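Local coordinates for protein putative transcriptional regulator (Streptomyces coelicolor A3, PDB 2PQQ) that probably binds cAMP through this N-terminal domain and controls transcription as a DNA-binding regulator of the CRP type, at residues 11-16 with 112-117; 5-10 with 22-27; 37-42 with 78-83; 48-53 with 89-94. One frame throughout, in Å; residues are numbered along the deposited sequence.

Interaction 1: 11-16 with 112-117; sequences PLFAAL and QPWLNV
Leu16 and Trp114 mark the nearest approach of the two backbones, and even there the CA of Leu16 lies 13.2 Å from the CA of Trp114, so long side chains must span the interval. Segment 11-16 has no regular secondary structure but folds into a type I beta turn from Phe13 to Leu16, closed by the backbone bond from Leu16 N to Phe13 O at 3.2 Å. Segment 112-117 is helical and continues a helix begun just before it.

The indole of Trp114 carries the contact. Its CG lies anti to the backbone N (chi1 -180°), which extends the ring away from the helix, with the outer corner of its six-membered ring leading. Leu16 comes from the opposite direction and sets CD1 at that edge, near the indole plane, 4.0 Å from CH2 of Trp114. CE1 of Phe13 comes to the same indole edge, 4.3 Å from Trp114 CH2. Within the turn segment, CG of Leu12 lies 3.8 Å above one face of the Phe13 ring, toward its rim.

In the cyclic-nucleotide-binding fold the beta roll is flanked by helices from both chain ends, and this contact joins the two groups: the turn leads into helix 18-27, whereas Trp114 belongs to the short helix preceding the long helix 120-139. Leu24 of helix 18-27 touches all three side chains. The polar end of the indole is satisfied by a hydrogen bond from Trp114 NE1 to Glu23, while the next residue, Leu115, packs on Ala122 of the second subunit.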
loop_
_atom_site.group_PDB
_atom_site.type_symbol
_atom_site.label_atom_id
_atom_site.label_comp_id
_atom_site.label_asym_id
_atom_site.label_seq_id
_atom_site.Cartn_x
_atom_site.Cartn_y
_atom_site.Cartn_z
ATOM N N PRO A 11 -14.517 -3.088 10.754
ATOM C CA PRO A 11 -14.569 -3.707 9.426
ATOM C C PRO A 11 -14.686 -5.243 9.414
ATOM O O PRO A 11 -14.858 -5.835 8.343
ATOM C CB PRO A 11 -13.219 -3.304 8.807
ATOM C CG PRO A 11 -12.771 -2.108 9.615
ATOM C CD PRO A 11 -13.208 -2.465 10.996
ATOM N N LEU A 12 -14.584 -5.890 10.562
ATOM C CA LEU A 12 -14.665 -7.348 10.570
ATOM C C LEU A 12 -16.079 -7.832 10.824
ATOM O O LEU A 12 -16.575 -8.706 10.094
ATOM C CB LEU A 12 -13.725 -7.975 11.612
ATOM C CG LEU A 12 -13.724 -9.509 11.646
ATOM C CD1 LEU A 12 -13.484 -10.141 10.248
ATOM C CD2 LEU A 12 -12.688 -10.062 12.686
ATOM N N PHE A 13 -16.714 -7.274 11.865
ATOM C CA PHE A 13 -18.016 -7.774 12.343
ATOM C C PHE A 13 -19.180 -6.860 11.966
ATOM O O PHE A 13 -20.303 -7.061 12.436
ATOM C CB PHE A 13 -18.001 -7.952 13.858
ATOM C CG PHE A 13 -16.981 -8.930 14.354
ATOM C CD1 PHE A 13 -16.885 -10.216 13.809
ATOM C CD2 PHE A 13 -16.136 -8.581 15.405
ATOM C CE1 PHE A 13 -15.952 -11.131 14.309
ATOM C CE2 PHE A 13 -15.222 -9.483 15.908
ATOM C CZ PHE A 13 -15.109 -10.758 15.363
ATOM N N ALA A 14 -18.907 -5.858 11.126
ATOM C CA ALA A 14 -19.898 -4.834 10.800
ATOM C C ALA A 14 -21.180 -5.408 10.203
ATOM O O ALA A 14 -22.264 -4.881 10.449
ATOM C CB ALA A 14 -19.304 -3.751 9.868
ATOM N N ALA A 15 -21.066 -6.493 9.434
ATOM C CA ALA A 15 -22.229 -7.012 8.696
ATOM C C ALA A 15 -22.996 -8.113 9.426
ATOM O O ALA A 15 -24.010 -8.604 8.926
ATOM C CB ALA A 15 -21.826 -7.479 7.300
ATOM N N LEU A 16 -22.525 -8.488 10.607
ATOM C CA LEU A 16 -23.153 -9.557 11.378
ATOM C C LEU A 16 -24.556 -9.142 11.737
ATOM O O LEU A 16 -24.794 -7.958 12.086
ATOM C CB LEU A 16 -22.349 -9.855 12.653
ATOM C CG LEU A 16 -20.970 -10.550 12.612
ATOM C CD1 LEU A 16 -20.639 -11.040 14.010
ATOM C CD2 LEU A 16 -20.885 -11.730 11.606
ATOM N N GLN A 112 -13.628 -22.232 15.754
ATOM C CA GLN A 112 -14.224 -23.473 15.276
ATOM C C GLN A 112 -15.580 -23.825 15.916
ATOM O O GLN A 112 -16.521 -24.202 15.198
ATOM C CB GLN A 112 -13.259 -24.669 15.436
ATOM C CG GLN A 112 -13.554 -25.730 14.436
ATOM C CD GLN A 112 -13.797 -25.119 13.065
ATOM O OE1 GLN A 112 -14.918 -25.130 12.551
ATOM N NE2 GLN A 112 -12.764 -24.550 12.487
ATOM N N PRO A 113 -15.689 -23.738 17.258
ATOM C CA PRO A 113 -17.001 -24.031 17.839
ATOM C C PRO A 113 -18.074 -23.063 17.333
ATOM O O PRO A 113 -19.211 -23.452 17.171
ATOM C CB PRO A 113 -16.775 -23.818 19.333
ATOM C CG PRO A 113 -15.293 -24.071 19.511
ATOM C CD PRO A 113 -14.705 -23.417 18.304
ATOM N N TRP A 114 -17.715 -21.802 17.133
ATOM C CA TRP A 114 -18.692 -20.846 16.642
ATOM C C TRP A 114 -19.112 -21.203 15.224
ATOM O O TRP A 114 -20.301 -21.320 14.946
ATOM C CB TRP A 114 -18.164 -19.424 16.767
ATOM C CG TRP A 114 -19.104 -18.353 16.296
ATOM C CD1 TRP A 114 -20.493 -18.429 16.148
ATOM C CD2 TRP A 114 -18.736 -17.029 15.936
ATOM N NE1 TRP A 114 -20.974 -17.216 15.697
ATOM C CE2 TRP A 114 -19.923 -16.340 15.582
ATOM C CE3 TRP A 114 -17.512 -16.348 15.883
ATOM C CZ2 TRP A 114 -19.911 -15.009 15.167
ATOM C CZ3 TRP A 114 -17.506 -15.017 15.468
ATOM C CH2 TRP A 114 -18.700 -14.373 15.104
ATOM N N LEU A 115 -18.141 -21.447 14.343
ATOM C CA LEU A 115 -18.457 -21.866 12.962
ATOM C C LEU A 115 -19.277 -23.151 12.902
ATOM O O LEU A 115 -20.147 -23.281 12.047
ATOM C CB LEU A 115 -17.201 -21.997 12.094
ATOM C CG LEU A 115 -16.239 -20.806 12.046
ATOM C CD1 LEU A 115 -15.151 -21.054 10.965
ATOM C CD2 LEU A 115 -16.958 -19.470 11.821
ATOM N N ASN A 116 -19.015 -24.079 13.820
ATOM C CA ASN A 116 -19.783 -25.327 13.924
ATOM C C ASN A 116 -21.239 -25.116 14.314
ATOM O O ASN A 116 -22.110 -25.839 13.865
ATOM C CB ASN A 116 -19.135 -26.274 14.938
ATOM C CG ASN A 116 -17.806 -26.830 14.454
ATOM O OD1 ASN A 116 -17.245 -27.761 15.048
ATOM N ND2 ASN A 116 -17.284 -26.248 13.381
ATOM N N VAL A 117 -21.493 -24.133 15.166
ATOM C CA VAL A 117 -22.853 -23.790 15.577
ATOM C C VAL A 117 -23.585 -22.990 14.485
ATOM O O VAL A 117 -24.808 -23.106 14.318
ATOM C CB VAL A 117 -22.801 -22.994 16.915
ATOM C CG1 VAL A 117 -24.061 -22.210 17.160
ATOM C CG2 VAL A 117 -22.504 -23.947 18.073
#

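Interaction 2: 5-10 with 22-27; sequences DVLRRN and AELRAS. With FMT (formic acid), chain E.
Leu7, Leu24 and Arg25 meet in the helical N-terminal subdomain that precedes the beta roll of this cyclic-nucleotide-binding domain, where the chain doubles back through a loop into helix 18-27. Leu7 makes the contact from the loop side. With its CG beside the backbone N (chi1 -58°) and the rest of the chain extended, it drives CD1 against the helix. There CD1 of Leu7 lies 4.0 Å from CD2 of Leu24 and also 3.9 Å from CB of Arg25, whose side chain it crosses at about a right angle.

Only the stem of Arg25 serves this packing; the chain then bends at chi2 and carries the guanidinium to a formic acid molecule, probably from the crystallisation liquor. Arg25 NE donates to O1 of the formic acid over 2.9 Å at 159°, and the ligand lies at the guanidinium edge. Within the loop, Asn10 ND2 makes a weak 2.7 Å bond to Leu7 O, while Asn10 OD1 accepts from the backbone N atoms of Leu12 and Phe13.

Strand 101-107 adjoins all three residues of the contact, with Leu104 touching Leu7 and Arg25 and Leu106 touching Leu24.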
loop_
_atom_site.group_PDB
_atom_site.type_symbol
_atom_site.label_atom_id
_atom_site.label_comp_id
_atom_site.label_asym_id
_atom_site.label_seq_id
_atom_site.Cartn_x
_atom_site.Cartn_y
_atom_site.Cartn_z
ATOM N N ASP A 5 -23.998 -3.537 19.628
ATOM C CA ASP A 5 -23.558 -2.524 18.695
ATOM C C ASP A 5 -22.079 -2.288 18.883
ATOM O O ASP A 5 -21.373 -2.108 17.897
ATOM C CB ASP A 5 -24.358 -1.211 18.847
ATOM C CG ASP A 5 -23.914 -0.127 17.853
ATOM O OD1 ASP A 5 -23.986 1.066 18.203
ATOM O OD2 ASP A 5 -23.485 -0.455 16.719
ATOM N N VAL A 6 -21.607 -2.335 20.135
ATOM C CA VAL A 6 -20.163 -2.183 20.422
ATOM C C VAL A 6 -19.288 -3.150 19.634
ATOM O O VAL A 6 -18.125 -2.838 19.332
ATOM C CB VAL A 6 -19.841 -2.249 21.946
ATOM C CG1 VAL A 6 -19.882 -3.680 22.476
ATOM C CG2 VAL A 6 -18.478 -1.555 22.272
ATOM N N LEU A 7 -19.837 -4.323 19.294
ATOM C CA LEU A 7 -19.047 -5.333 18.605
ATOM C C LEU A 7 -19.040 -5.143 17.096
ATOM O O LEU A 7 -18.288 -5.810 16.397
ATOM C CB LEU A 7 -19.521 -6.744 18.963
ATOM C CG LEU A 7 -19.510 -7.120 20.448
ATOM C CD1 LEU A 7 -20.043 -8.544 20.620
ATOM C CD2 LEU A 7 -18.105 -6.963 21.082
ATOM N N ARG A 8 -19.861 -4.228 16.597
ATOM C CA ARG A 8 -20.034 -4.092 15.156
ATOM C C ARG A 8 -19.434 -2.822 14.541
ATOM O O ARG A 8 -19.512 -2.629 13.324
ATOM C CB ARG A 8 -21.514 -4.203 14.811
ATOM C CG ARG A 8 -22.078 -5.610 15.064
ATOM C CD ARG A 8 -23.459 -5.732 14.396
ATOM N NE ARG A 8 -24.432 -4.761 14.895
ATOM C CZ ARG A 8 -25.264 -4.981 15.909
ATOM N NH1 ARG A 8 -25.220 -6.136 16.571
ATOM N NH2 ARG A 8 -26.119 -4.034 16.273
ATOM N N ARG A 9 -18.831 -1.973 15.369
ATOM C CA ARG A 9 -18.206 -0.732 14.886
ATOM C C ARG A 9 -16.770 -0.959 14.404
ATOM O O ARG A 9 -15.809 -0.343 14.885
ATOM C CB ARG A 9 -18.319 0.383 15.931
ATOM C CG ARG A 9 -19.764 0.793 16.221
ATOM C CD ARG A 9 -20.462 1.324 14.946
ATOM N NE ARG A 9 -21.793 1.884 15.195
ATOM C CZ ARG A 9 -22.444 2.690 14.351
ATOM N NH1 ARG A 9 -21.890 3.045 13.193
ATOM N NH2 ARG A 9 -23.651 3.157 14.664
ATOM N N ASN A 10 -16.641 -1.848 13.427
ATOM C CA ASN A 10 -15.347 -2.286 12.930
ATOM C C ASN A 10 -15.543 -3.061 11.619
ATOM O O ASN A 10 -16.615 -3.626 11.391
ATOM C CB ASN A 10 -14.659 -3.151 13.983
ATOM C CG ASN A 10 -15.354 -4.499 14.188
ATOM O OD1 ASN A 10 -15.126 -5.436 13.425
ATOM N ND2 ASN A 10 -16.165 -4.615 15.250
ATOM N N ALA A 22 -24.969 -11.966 18.831
ATOM C CA ALA A 22 -25.219 -12.624 20.113
ATOM C C ALA A 22 -24.262 -13.821 20.342
ATOM O O ALA A 22 -23.714 -13.984 21.445
ATOM C CB ALA A 22 -26.693 -13.040 20.216
ATOM N N GLU A 23 -24.035 -14.621 19.298
ATOM C CA GLU A 23 -23.147 -15.787 19.372
ATOM C C GLU A 23 -21.703 -15.365 19.641
ATOM O O GLU A 23 -21.033 -15.945 20.488
ATOM C CB GLU A 23 -23.182 -16.596 18.074
ATOM C CG GLU A 23 -24.561 -17.147 17.685
ATOM C CD GLU A 23 -24.598 -17.664 16.236
ATOM O OE1 GLU A 23 -23.768 -17.226 15.412
ATOM O OE2 GLU A 23 -25.450 -18.517 15.930
ATOM N N LEU A 24 -21.249 -14.375 18.879
ATOM C CA LEU A 24 -19.971 -13.684 19.084
ATOM C C LEU A 24 -19.803 -13.254 20.537
ATOM O O LEU A 24 -18.790 -13.576 21.163
ATOM C CB LEU A 24 -19.886 -12.467 18.166
ATOM C CG LEU A 24 -18.634 -11.587 18.304
ATOM C CD1 LEU A 24 -17.263 -12.387 18.188
ATOM C CD2 LEU A 24 -18.739 -10.436 17.294
ATOM N N ARG A 25 -20.788 -12.532 21.065
ATOM C CA ARG A 25 -20.741 -12.050 22.447
ATOM C C ARG A 25 -20.652 -13.176 23.468
ATOM O O ARG A 25 -19.825 -13.112 24.377
ATOM C CB ARG A 25 -21.935 -11.138 22.768
ATOM C CG ARG A 25 -21.980 -10.643 24.206
ATOM C CD ARG A 25 -20.693 -9.937 24.587
ATOM N NE ARG A 25 -20.646 -9.539 25.997
ATOM C CZ ARG A 25 -20.018 -10.213 26.950
ATOM N NH1 ARG A 25 -19.396 -11.357 26.667
ATOM N NH2 ARG A 25 -20.012 -9.746 28.187
ATOM N N ALA A 26 -21.470 -14.220 23.306
ATOM C CA ALA A 26 -21.441 -15.359 24.241
ATOM C C ALA A 26 -20.088 -16.084 24.182
ATOM O O ALA A 26 -19.631 -16.652 25.176
ATOM C CB ALA A 26 -22.562 -16.328 23.937
ATOM N N SER A 27 -19.458 -16.040 23.011
ATOM C CA SER A 27 -18.171 -16.731 22.789
ATOM C C SER A 27 -16.987 -16.022 23.400
ATOM O O SER A 27 -15.940 -16.634 23.607
ATOM C CB SER A 27 -17.939 -16.910 21.300
ATOM O OG SER A 27 -18.851 -17.872 20.822
HETATM C C FMT E . -22.198 -6.655 25.841
HETATM O O1 FMT E . -21.389 -6.830 26.759
HETATM O O2 FMT E . -22.943 -7.538 25.410
#

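Interaction 3: 37-42 with 78-83; sequences DTLFHE and ELIGEL
Leu39, Phe40 and Ile80 meet in the apolar interior of the beta roll, where the two antiparallel sheets of the cyclic-nucleotide-binding domain face each other. Ile80 supplies a separate branch to each partner. Its CD1 meets CD2 of Leu39 tip to tip at 3.9 Å, and its CG2 lies at the edge of the Phe40 ring, near the ring plane, 3.6 Å from CZ of Phe40. The same Ile80 methyl also borders CE1 of Phe40 at 3.7 Å, so it abuts the rim of the ring between these two carbons.

Two successive residues can point at one target because the chain turns a corner at Leu39. Phe40 then takes the crowded position, CG between its backbone N and carbonyl carbon (chi1 50°), while Leu39 has its CG anti to the N.

The arrangement ties strand 38-40, at one margin of its sheet, to strand 79-80, which is paired with strand 45-54 in the other. Leu59 of strand 57-62 touches both Phe40 and Ile80. Directly after Ile80, the sequence Gly81-Glu82-Leu83 resembles the start of the phosphate-binding cassette of this family; Gly81 turns there with a positive phi of 68°. Phe40 also makes a cation-pi contact with Arg91, probably at the far end of that cassette. In this crystal structure the turn is met by another chain of the assembly: the carboxylate of Asp147 of the third subunit accepts a hydrogen bond from Glu82 N, and the same residue packs on Ile80.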
loop_
_atom_site.group_PDB
_atom_site.type_symbol
_atom_site.label_atom_id
_atom_site.label_comp_id
_atom_site.label_asym_id
_atom_site.label_seq_id
_atom_site.Cartn_x
_atom_site.Cartn_y
_atom_site.Cartn_z
ATOM N N ASP A 37 -1.256 -1.725 33.693
ATOM C CA ASP A 37 -1.248 -3.149 33.327
ATOM C C ASP A 37 -0.886 -3.278 31.861
ATOM O O ASP A 37 -1.250 -2.414 31.064
ATOM C CB ASP A 37 -2.623 -3.787 33.542
ATOM C CG ASP A 37 -2.837 -4.276 34.976
ATOM O OD1 ASP A 37 -1.954 -4.080 35.827
ATOM O OD2 ASP A 37 -3.906 -4.874 35.240
ATOM N N THR A 38 -0.171 -4.343 31.502
ATOM C CA THR A 38 0.089 -4.610 30.103
ATOM C C THR A 38 -0.869 -5.685 29.608
ATOM O O THR A 38 -1.022 -6.736 30.239
ATOM C CB THR A 38 1.561 -5.017 29.801
ATOM O OG1 THR A 38 1.718 -6.429 29.983
ATOM C CG2 THR A 38 2.552 -4.275 30.679
ATOM N N LEU A 39 -1.540 -5.399 28.490
ATOM C CA LEU A 39 -2.412 -6.375 27.827
ATOM C C LEU A 39 -1.615 -7.541 27.225
ATOM O O LEU A 39 -1.973 -8.733 27.359
ATOM C CB LEU A 39 -3.215 -5.684 26.713
ATOM C CG LEU A 39 -4.257 -6.506 25.962
ATOM C CD1 LEU A 39 -5.305 -7.030 26.937
ATOM C CD2 LEU A 39 -4.916 -5.658 24.886
ATOM N N PHE A 40 -0.591 -7.188 26.472
ATOM C CA PHE A 40 0.369 -8.160 26.000
ATOM C C PHE A 40 1.666 -7.441 25.714
ATOM O O PHE A 40 1.690 -6.218 25.614
ATOM C CB PHE A 40 -0.139 -8.951 24.759
ATOM C CG PHE A 40 -0.687 -8.070 23.639
ATOM C CD1 PHE A 40 -2.056 -8.028 23.380
ATOM C CD2 PHE A 40 0.165 -7.290 22.856
ATOM C CE1 PHE A 40 -2.566 -7.239 22.337
ATOM C CE2 PHE A 40 -0.328 -6.499 21.832
ATOM C CZ PHE A 40 -1.698 -6.452 21.579
ATOM N N HIS A 41 2.752 -8.201 25.614
ATOM C CA HIS A 41 4.061 -7.633 25.323
ATOM C C HIS A 41 4.416 -7.876 23.881
ATOM O O HIS A 41 4.132 -8.944 23.358
ATOM C CB HIS A 41 5.132 -8.294 26.193
ATOM C CG HIS A 41 5.111 -7.845 27.620
ATOM N ND1 HIS A 41 4.429 -8.527 28.605
ATOM C CD2 HIS A 41 5.667 -6.768 28.223
ATOM C CE1 HIS A 41 4.590 -7.907 29.760
ATOM N NE2 HIS A 41 5.328 -6.829 29.554
ATOM N N GLU A 42 5.080 -6.919 23.243
ATOM C CA GLU A 42 5.615 -7.161 21.901
ATOM C C GLU A 42 6.484 -8.427 21.889
ATOM O O GLU A 42 7.310 -8.640 22.795
ATOM C CB GLU A 42 6.407 -5.944 21.427
ATOM C CG GLU A 42 6.955 -6.045 20.019
ATOM C CD GLU A 42 7.878 -4.900 19.670
ATOM O OE1 GLU A 42 7.995 -3.915 20.457
ATOM O OE2 GLU A 42 8.506 -4.995 18.604
ATOM N N GLU A 78 -13.107 -0.093 19.625
ATOM C CA GLU A 78 -12.024 -0.315 18.671
ATOM C C GLU A 78 -11.304 -1.645 18.930
ATOM O O GLU A 78 -11.258 -2.134 20.065
ATOM C CB GLU A 78 -11.019 0.831 18.718
ATOM C CG GLU A 78 -11.590 2.185 18.259
ATOM C CD GLU A 78 -10.651 3.337 18.520
ATOM O OE1 GLU A 78 -11.039 4.243 19.287
ATOM O OE2 GLU A 78 -9.540 3.363 17.946
ATOM N N LEU A 79 -10.714 -2.203 17.873
ATOM C CA LEU A 79 -10.137 -3.530 17.930
ATOM C C LEU A 79 -8.629 -3.525 18.165
ATOM O O LEU A 79 -7.925 -2.618 17.729
ATOM C CB LEU A 79 -10.457 -4.293 16.640
ATOM C CG LEU A 79 -11.809 -5.006 16.531
ATOM C CD1 LEU A 79 -12.958 -4.131 17.004
ATOM C CD2 LEU A 79 -12.014 -5.432 15.083
ATOM N N ILE A 80 -8.155 -4.571 18.837
ATOM C CA ILE A 80 -6.728 -4.828 19.019
ATOM C C ILE A 80 -6.492 -6.256 18.572
ATOM O O ILE A 80 -7.274 -7.167 18.945
ATOM C CB ILE A 80 -6.290 -4.613 20.512
ATOM C CG1 ILE A 80 -6.747 -3.233 21.027
ATOM C CG2 ILE A 80 -4.787 -4.763 20.673
ATOM C CD1 ILE A 80 -6.431 -2.948 22.538
ATOM N N GLY A 81 -5.468 -6.456 17.737
ATOM C CA GLY A 81 -5.015 -7.800 17.336
ATOM C C GLY A 81 -5.990 -8.570 16.452
ATOM O O GLY A 81 -6.039 -9.797 16.481
ATOM N N GLU A 82 -6.737 -7.835 15.638
ATOM C CA GLU A 82 -7.811 -8.382 14.793
ATOM C C GLU A 82 -7.419 -9.637 14.018
ATOM O O GLU A 82 -8.092 -10.662 14.131
ATOM C CB GLU A 82 -8.288 -7.324 13.794
ATOM C CG GLU A 82 -9.436 -7.818 12.945
ATOM C CD GLU A 82 -9.666 -7.003 11.692
ATOM O OE1 GLU A 82 -9.266 -5.807 11.629
ATOM O OE2 GLU A 82 -10.287 -7.589 10.781
ATOM N N LEU A 83 -6.353 -9.545 13.216
ATOM C CA LEU A 83 -6.024 -10.656 12.311
ATOM C C LEU A 83 -5.412 -11.861 13.049
ATOM O O LEU A 83 -5.393 -12.976 12.526
ATOM C CB LEU A 83 -5.148 -10.183 11.132
ATOM C CG LEU A 83 -5.847 -9.185 10.184
ATOM C CD1 LEU A 83 -4.984 -8.812 9.005
ATOM C CD2 LEU A 83 -7.171 -9.742 9.697
#

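Interaction 4: 48-53 with 89-94; sequences RLYVVT and GPRTAT
Arg48 and Arg91 meet through the carbonyl of one and the guanidinium of the other, and this is the tight part of the contact. Arg91 NH2 donates to Arg48 O over 2.9 Å at 164°, with the oxygen in the guanidinium plane; Arg91 NH1 adds a weak bond to the same Arg48 O at 3.3 Å. Two donors thus grip one acceptor and limit rotation of the group. A bend at chi2 (-66°) swings the Arg91 chain in from its loop toward strand 45-54. Tyr50 closes the flank: its CE2 is 3.6 Å from Arg91 NH2, which lies at the ring edge, and the two planes are turned 43° apart.

Arg91 lies in a Pro-Arg-Thr-Ala sequence that matches the end of the family's phosphate-binding cassette. It probably corresponds to the arginine that meets the cyclic phosphate in cAMP-bound relatives; here its guanidinium is engaged with protein and water.

The looser side holds a bridging water. It accepts from Arg91 NH2 at 2.8 Å and is hydrogen-bonded to Tyr50 OH at 2.7 Å, linking the phenol oxygen to the guanidinium. The Arg48 side chain takes part only through its base, with Arg48 CB 3.8 Å from Arg91 NH2, and leads its own charged end away. Farther out, Pro90 and Thr92 are exposed, and Thr92 packs on Gly148 of the third subunit.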
loop_
_atom_site.group_PDB
_atom_site.type_symbol
_atom_site.label_atom_id
_atom_site.label_comp_id
_atom_site.label_asym_id
_atom_site.label_seq_id
_atom_site.Cartn_x
_atom_site.Cartn_y
_atom_site.Cartn_z
ATOM N N ARG A 48 -5.488 -13.834 19.849
ATOM C CA ARG A 48 -6.740 -13.248 20.322
ATOM C C ARG A 48 -6.944 -11.893 19.704
ATOM O O ARG A 48 -5.995 -11.131 19.565
ATOM C CB ARG A 48 -6.699 -12.996 21.842
ATOM C CG ARG A 48 -6.847 -14.175 22.722
ATOM C CD ARG A 48 -6.661 -13.727 24.160
ATOM N NE ARG A 48 -7.738 -14.208 25.027
ATOM C CZ ARG A 48 -7.896 -13.855 26.308
ATOM N NH1 ARG A 48 -7.048 -13.007 26.890
ATOM N NH2 ARG A 48 -8.913 -14.341 27.008
ATOM N N LEU A 49 -8.175 -11.589 19.408
ATOM C CA LEU A 49 -8.670 -10.285 19.081
ATOM C C LEU A 49 -9.339 -9.702 20.300
ATOM O O LEU A 49 -9.875 -10.434 21.057
ATOM C CB LEU A 49 -9.695 -10.486 17.996
ATOM C CG LEU A 49 -10.823 -9.567 17.648
ATOM C CD1 LEU A 49 -11.324 -9.931 16.314
ATOM C CD2 LEU A 49 -11.885 -9.629 18.631
ATOM N N TYR A 50 -9.275 -8.393 20.488
ATOM C CA TYR A 50 -9.974 -7.744 21.602
ATOM C C TYR A 50 -10.839 -6.626 21.043
ATOM O O TYR A 50 -10.487 -6.009 20.036
ATOM C CB TYR A 50 -8.996 -7.131 22.625
ATOM C CG TYR A 50 -7.998 -8.076 23.264
ATOM C CD1 TYR A 50 -8.238 -8.638 24.524
ATOM C CD2 TYR A 50 -6.793 -8.387 22.618
ATOM C CE1 TYR A 50 -7.304 -9.543 25.105
ATOM C CE2 TYR A 50 -5.850 -9.261 23.199
ATOM C CZ TYR A 50 -6.120 -9.841 24.424
ATOM O OH TYR A 50 -5.159 -10.665 24.997
ATOM N N VAL A 51 -11.931 -6.318 21.693
ATOM C CA VAL A 51 -12.680 -5.106 21.444
ATOM C C VAL A 51 -12.655 -4.378 22.755
ATOM O O VAL A 51 -12.997 -4.934 23.743
ATOM C CB VAL A 51 -14.123 -5.420 21.035
ATOM C CG1 VAL A 51 -14.936 -4.200 20.984
ATOM C CG2 VAL A 51 -14.171 -6.132 19.713
ATOM N N VAL A 52 -12.105 -3.179 22.767
ATOM C CA VAL A 52 -12.089 -2.403 24.005
ATOM C C VAL A 52 -13.526 -1.945 24.287
ATOM O O VAL A 52 -14.171 -1.354 23.409
ATOM C CB VAL A 52 -11.147 -1.146 23.901
ATOM C CG1 VAL A 52 -11.312 -0.239 25.112
ATOM C CG2 VAL A 52 -9.713 -1.567 23.775
ATOM N N THR A 53 -14.021 -2.166 25.503
ATOM C CA THR A 53 -15.363 -1.673 25.842
ATOM C C THR A 53 -15.361 -0.443 26.780
ATOM O O THR A 53 -16.358 0.287 26.867
ATOM C CB THR A 53 -16.275 -2.797 26.375
ATOM O OG1 THR A 53 -15.787 -3.248 27.637
ATOM C CG2 THR A 53 -16.275 -3.994 25.403
ATOM N N GLY A 89 0.239 -15.291 15.627
ATOM C CA GLY A 89 1.648 -15.015 15.386
ATOM C C GLY A 89 2.127 -14.026 16.432
ATOM O O GLY A 89 1.332 -13.526 17.204
ATOM N N PRO A 90 3.439 -13.765 16.494
ATOM C CA PRO A 90 3.897 -12.927 17.613
ATOM C C PRO A 90 3.347 -11.492 17.567
ATOM O O PRO A 90 3.197 -10.922 16.482
ATOM C CB PRO A 90 5.428 -12.964 17.499
ATOM C CG PRO A 90 5.741 -13.452 16.130
ATOM C CD PRO A 90 4.534 -14.224 15.618
ATOM N N ARG A 91 3.025 -10.932 18.732
ATOM C CA ARG A 91 2.605 -9.525 18.814
ATOM C C ARG A 91 3.693 -8.575 18.302
ATOM O O ARG A 91 4.890 -8.755 18.585
ATOM C CB ARG A 91 2.208 -9.136 20.236
ATOM C CG ARG A 91 1.089 -9.952 20.814
ATOM C CD ARG A 91 -0.221 -9.729 20.069
ATOM N NE ARG A 91 -1.340 -10.326 20.804
ATOM C CZ ARG A 91 -2.566 -10.488 20.310
ATOM N NH1 ARG A 91 -2.847 -10.118 19.070
ATOM N NH2 ARG A 91 -3.504 -11.047 21.058
ATOM N N THR A 92 3.262 -7.576 17.547
ATOM C CA THR A 92 4.170 -6.597 16.939
ATOM C C THR A 92 4.231 -5.333 17.804
ATOM O O THR A 92 5.055 -4.452 17.569
ATOM C CB THR A 92 3.706 -6.227 15.512
ATOM O OG1 THR A 92 2.332 -5.839 15.556
ATOM C CG2 THR A 92 3.833 -7.407 14.568
ATOM N N ALA A 93 3.378 -5.273 18.821
ATOM C CA ALA A 93 3.370 -4.162 19.768
ATOM C C ALA A 93 3.073 -4.584 21.220
ATOM O O ALA A 93 2.552 -5.673 21.469
ATOM C CB ALA A 93 2.369 -3.104 19.317
ATOM N N THR A 94 3.427 -3.708 22.169
ATOM C CA THR A 94 3.000 -3.838 23.559
ATOM C C THR A 94 1.760 -2.965 23.774
ATOM O O THR A 94 1.690 -1.855 23.278
ATOM C CB THR A 94 4.135 -3.427 24.530
ATOM O OG1 THR A 94 5.234 -4.326 24.351
ATOM C CG2 THR A 94 3.672 -3.499 25.993
HETATM O O HOH W 1 -3.002 -11.572 23.748
#

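From the N terminus, segment 5-10 opens interaction 2 and segment 11-16 opens interaction 1 directly after it. Interaction 2 closes first, at helix 18-27, before either roll contact begins; interaction 1 closes only at 112-117, so the two cross, and they adjoin through the Glu23–Trp114 bond. The long loop of interaction 1 encloses interactions 3 and 4, whose segments alternate, 37-42, 48-53, 78-83 and 89-94, with centres about 2 Å apart. Interactions 1 and 2 fasten the N-terminal loop to helices 111-117 and 18-27, whereas 3 joins the two sheets and 4 ties the Arg91 loop to strand 45-54. Leu49, touched by Leu12 and Phe13, connects the helical group to the roll.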